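Side-chain contact in CaaX farnesyltransferase beta subunit Ram1 (PDB 4L9P), which probably transfers a farnesyl group, with its alpha subunit and a zinc ion, from farnesyl diphosphate to a cysteine near the C-terminus of target proteins: residues Arg348-Ala351 with Phe356-Arg359. Numbering follows the deposited sequence.
With FII ([(3,7,11-trimethyl-dodeca-2,6,10-trienyloxycarbamoyl)-methyl]-phosphonic acid), chain Q.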
ATOM      1  N   ARG B 348      -4.541   2.913  12.540  1.00  3.58           N
ATOM      2  CA  ARG B 348      -3.767   1.742  12.103  1.00  3.92           C
ATOM      3  C   ARG B 348      -2.923   1.131  13.212  1.00  3.97           C
ATOM      4  O   ARG B 348      -2.543  -0.046  13.126  1.00  4.46           O
ATOM      5  CB  ARG B 348      -2.789   2.127  10.955  1.00  4.67           C
ATOM      6  CG  ARG B 348      -3.464   2.816   9.728  1.00  5.17           C
ATOM      7  CD  ARG B 348      -4.028   1.813   8.639  1.00  5.92           C
ATOM      8  NE  ARG B 348      -4.750   0.699   9.248  1.00  6.24           N
ATOM      9  CZ  ARG B 348      -5.958   0.791   9.795  1.00  6.89           C
ATOM     10  NH1 ARG B 348      -6.496  -0.284  10.399  1.00  8.54           N
ATOM     11  NH2 ARG B 348      -6.602   1.965   9.769  1.00  6.67           N
ATOM     12  N   GLN B 349      -2.600   1.919  14.254  1.00  3.85           N
ATOM     13  CA  GLN B 349      -1.655   1.420  15.256  1.00  3.38           C
ATOM     14  C   GLN B 349      -2.430   0.776  16.411  1.00  4.21           C
ATOM     15  O   GLN B 349      -3.430   1.360  16.883  1.00  5.78           O
ATOM     16  CB  GLN B 349      -0.852   2.630  15.792  1.00  3.62           C
ATOM     17  CG  GLN B 349       0.389   2.171  16.546  1.00  4.19           C
ATOM     18  CD  GLN B 349       1.335   3.291  16.833  1.00  4.87           C
ATOM     19  OE1 GLN B 349       0.938   4.478  16.817  1.00  5.97           O
ATOM     20  NE2 GLN B 349       2.583   2.930  17.132  1.00  4.66           N
ATOM     21  N   TYR B 350      -1.946  -0.385  16.858  1.00  4.49           N
ATOM     22  CA  TYR B 350      -2.616  -1.146  17.958  1.00  4.58           C
ATOM     23  C   TYR B 350      -1.727  -1.193  19.209  1.00  6.30           C
ATOM     24  O   TYR B 350      -0.508  -1.110  19.104  1.00  7.69           O
ATOM     25  CB  TYR B 350      -2.830  -2.613  17.513  1.00  4.58           C
ATOM     26  CG  TYR B 350      -3.759  -2.808  16.317  1.00  4.51           C
ATOM     27  CD1 TYR B 350      -4.512  -1.777  15.755  1.00  4.36           C
ATOM     28  CD2 TYR B 350      -3.891  -4.083  15.845  1.00  4.65           C
ATOM     29  CE1 TYR B 350      -5.388  -2.056  14.644  1.00  4.83           C
ATOM     30  CE2 TYR B 350      -4.741  -4.359  14.736  1.00  4.55           C
ATOM     31  CZ  TYR B 350      -5.437  -3.337  14.167  1.00  5.06           C
ATOM     32  OH  TYR B 350      -6.296  -3.550  13.088  1.00  6.76           O
ATOM     33  N   ALA B 351      -2.367  -1.391  20.344  1.00  6.31           N
ATOM     34  CA  ALA B 351      -1.638  -1.770  21.593  1.00  6.92           C
ATOM     35  C   ALA B 351      -2.293  -3.044  22.054  1.00  7.16           C
ATOM     36  O   ALA B 351      -3.497  -3.181  21.906  1.00  7.51           O
ATOM     37  CB  ALA B 351      -1.770  -0.678  22.664  1.00  7.21           C
ATOM     38  N   PHE B 356       1.677  -1.386  13.137  1.00  3.91           N
ATOM     39  CA  PHE B 356       0.540  -0.925  12.329  1.00  4.19           C
ATOM     40  C   PHE B 356      -0.049  -2.075  11.567  1.00  3.34           C
ATOM     41  O   PHE B 356       0.636  -2.941  11.002  1.00  3.96           O
ATOM     42  CB  PHE B 356       0.995   0.096  11.254  1.00  4.52           C
ATOM     43  CG  PHE B 356       1.711   1.306  11.810  1.00  4.38           C
ATOM     44  CD1 PHE B 356       1.096   2.158  12.721  1.00  5.56           C
ATOM     45  CD2 PHE B 356       2.960   1.614  11.336  1.00  4.24           C
ATOM     46  CE1 PHE B 356       1.759   3.309  13.182  1.00  6.01           C
ATOM     47  CE2 PHE B 356       3.605   2.802  11.742  1.00  5.17           C
ATOM     48  CZ  PHE B 356       3.023   3.637  12.671  1.00  6.34           C
ATOM     49  N   SER B 357      -1.372  -2.054  11.463  1.00  3.33           N
ATOM     50  CA  SER B 357      -2.133  -2.898  10.513  1.00  3.70           C
ATOM     51  C   SER B 357      -2.354  -2.124   9.205  1.00  3.00           C
ATOM     52  O   SER B 357      -2.211  -0.911   9.123  1.00  4.37           O
ATOM     53  CB  SER B 357      -3.550  -3.175  11.102  1.00  5.50           C
ATOM     54  OG  SER B 357      -4.296  -1.973  11.271  1.00  6.09           O
ATOM     55  N   GLY B 358      -2.702  -2.883   8.164  1.00  3.08           N
ATOM     56  CA  GLY B 358      -2.938  -2.225   6.855  1.00  2.85           C
ATOM     57  C   GLY B 358      -4.337  -1.752   6.613  1.00  2.16           C
ATOM     58  O   GLY B 358      -4.576  -0.881   5.810  1.00  3.17           O
ATOM     59  N   ARG B 359      -5.279  -2.383   7.285  1.00  2.20           N
ATOM     60  CA  ARG B 359      -6.710  -2.039   7.088  1.00  2.40           C
ATOM     61  C   ARG B 359      -7.506  -2.441   8.300  1.00  2.43           C
ATOM     62  O   ARG B 359      -7.048  -3.223   9.166  1.00  3.26           O
ATOM     63  CB  ARG B 359      -7.284  -2.675   5.790  1.00  3.20           C
ATOM     64  CG  ARG B 359      -6.854  -4.117   5.597  1.00  4.12           C
ATOM     65  CD  ARG B 359      -7.573  -4.685   4.302  1.00  3.39           C
ATOM     66  NE  ARG B 359      -6.891  -5.886   3.864  1.00  3.19           N
ATOM     67  CZ  ARG B 359      -7.526  -6.910   3.264  1.00  3.12           C
ATOM     68  NH1 ARG B 359      -8.829  -6.802   2.912  1.00  3.12           N
ATOM     69  NH2 ARG B 359      -6.827  -7.982   2.948  1.00  3.71           N
TER
HETATM   70  C1  FII Q 608       5.208   0.456  -4.369  1.00 11.11           C
HETATM   71  C2  FII Q 608       4.357  -0.765  -4.139  1.00 10.84           C
HETATM   72  C6  FII Q 608       4.442  -1.802  -5.177  1.00 12.73           C
HETATM   73  C10 FII Q 608       3.256  -0.665  -3.165  1.00 10.00           C
HETATM   74  C11 FII Q 608       2.255  -1.788  -2.894  1.00  9.72           C
HETATM   75  C12 FII Q 608       2.718  -2.515  -1.597  1.00  8.89           C
HETATM   76  C15 FII Q 608       1.683  -3.362  -0.862  1.00 10.93           C
HETATM   77  C18 FII Q 608       2.085  -4.097   0.410  1.00 11.22           C
HETATM   78  C22 FII Q 608       0.494  -3.770  -1.673  1.00 14.30           C
HETATM   79  C23 FII Q 608      -0.683  -4.274  -0.853  1.00 17.67           C
HETATM   80  C24 FII Q 608      -1.722  -4.900  -1.703  1.00 15.94           C
HETATM   81  C27 FII Q 608      -2.623  -5.767  -0.883  1.00 12.41           C
HETATM   82  C30 FII Q 608      -3.837  -5.063  -0.303  1.00 12.96           C
HETATM   83  C34 FII Q 608      -2.629  -7.197  -1.271  1.00 12.41           C
HETATM   84  C35 FII Q 608      -3.666  -8.176  -0.760  1.00 13.03           C
HETATM   85  O36 FII Q 608      -3.073  -9.151   0.079  1.00 11.83           O
HETATM   86  N42 FII Q 608      -2.368  -8.668   1.148  1.00 10.47           N
HETATM   87  C43 FII Q 608      -3.096  -8.740   2.345  1.00  7.89           C
HETATM   88  O44 FII Q 608      -4.265  -9.142   2.445  1.00  8.17           O
HETATM   89  C45 FII Q 608      -2.291  -8.286   3.554  1.00  5.97           C
HETATM   90  P46 FII Q 608      -3.315  -7.461   4.881  1.00  4.74           P
HETATM   91  O49 FII Q 608      -4.177  -6.481   4.179  1.00  5.05           O
HETATM   92  O50 FII Q 608      -4.032  -8.531   5.644  1.00  7.34           O
HETATM   93  O51 FII Q 608      -2.226  -6.783   5.739  1.00  5.07           O
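R348 and S357 hold each other through backbone and side chain together, and show how a loop without regular strands can join its two arms, here next to R359 of the ligand pocket. S357 N donates to R348 O at 2.9 Å, nearly straight at 168°, within a single beta bridge that pairs Q349 with F356. The R348 side chain, bent at chi2 and chi3, folds back to grip S357 side-on: NE reaches S357 O at 3.0 Å from above the carbonyl plane in a bent bond (135°), and NH1 meets S357 OG at 2.9 Å. A chi1 of 62° turns the S357 hydroxyl to this guanidinium, and S357 OG also makes a weak contact at 3.1 Å with Y350 OH, whose stronger partner is K362 O. The CA of R359 lies over one face of the R348 guanidinium. On the apolar side, Q349 CB meets the edge of the F356 ring at CD1 (3.7 Å). Against this tight grip, partly exposed Y350 is the looser side, bringing only the hydroxyl end of its ring near S357. R359 extends to the ligand, its NE hydrogen-bonding phosphonate O49 of FII at 2.8 Å and its NH2 the O44 of FII, while NH1 forms a salt bridge with E309. Within the alpha-alpha toroid, the paired segments form part of the loop between helices 338-346 and 368-371, with L406 of helix 403-413 packing against Q349 and F356.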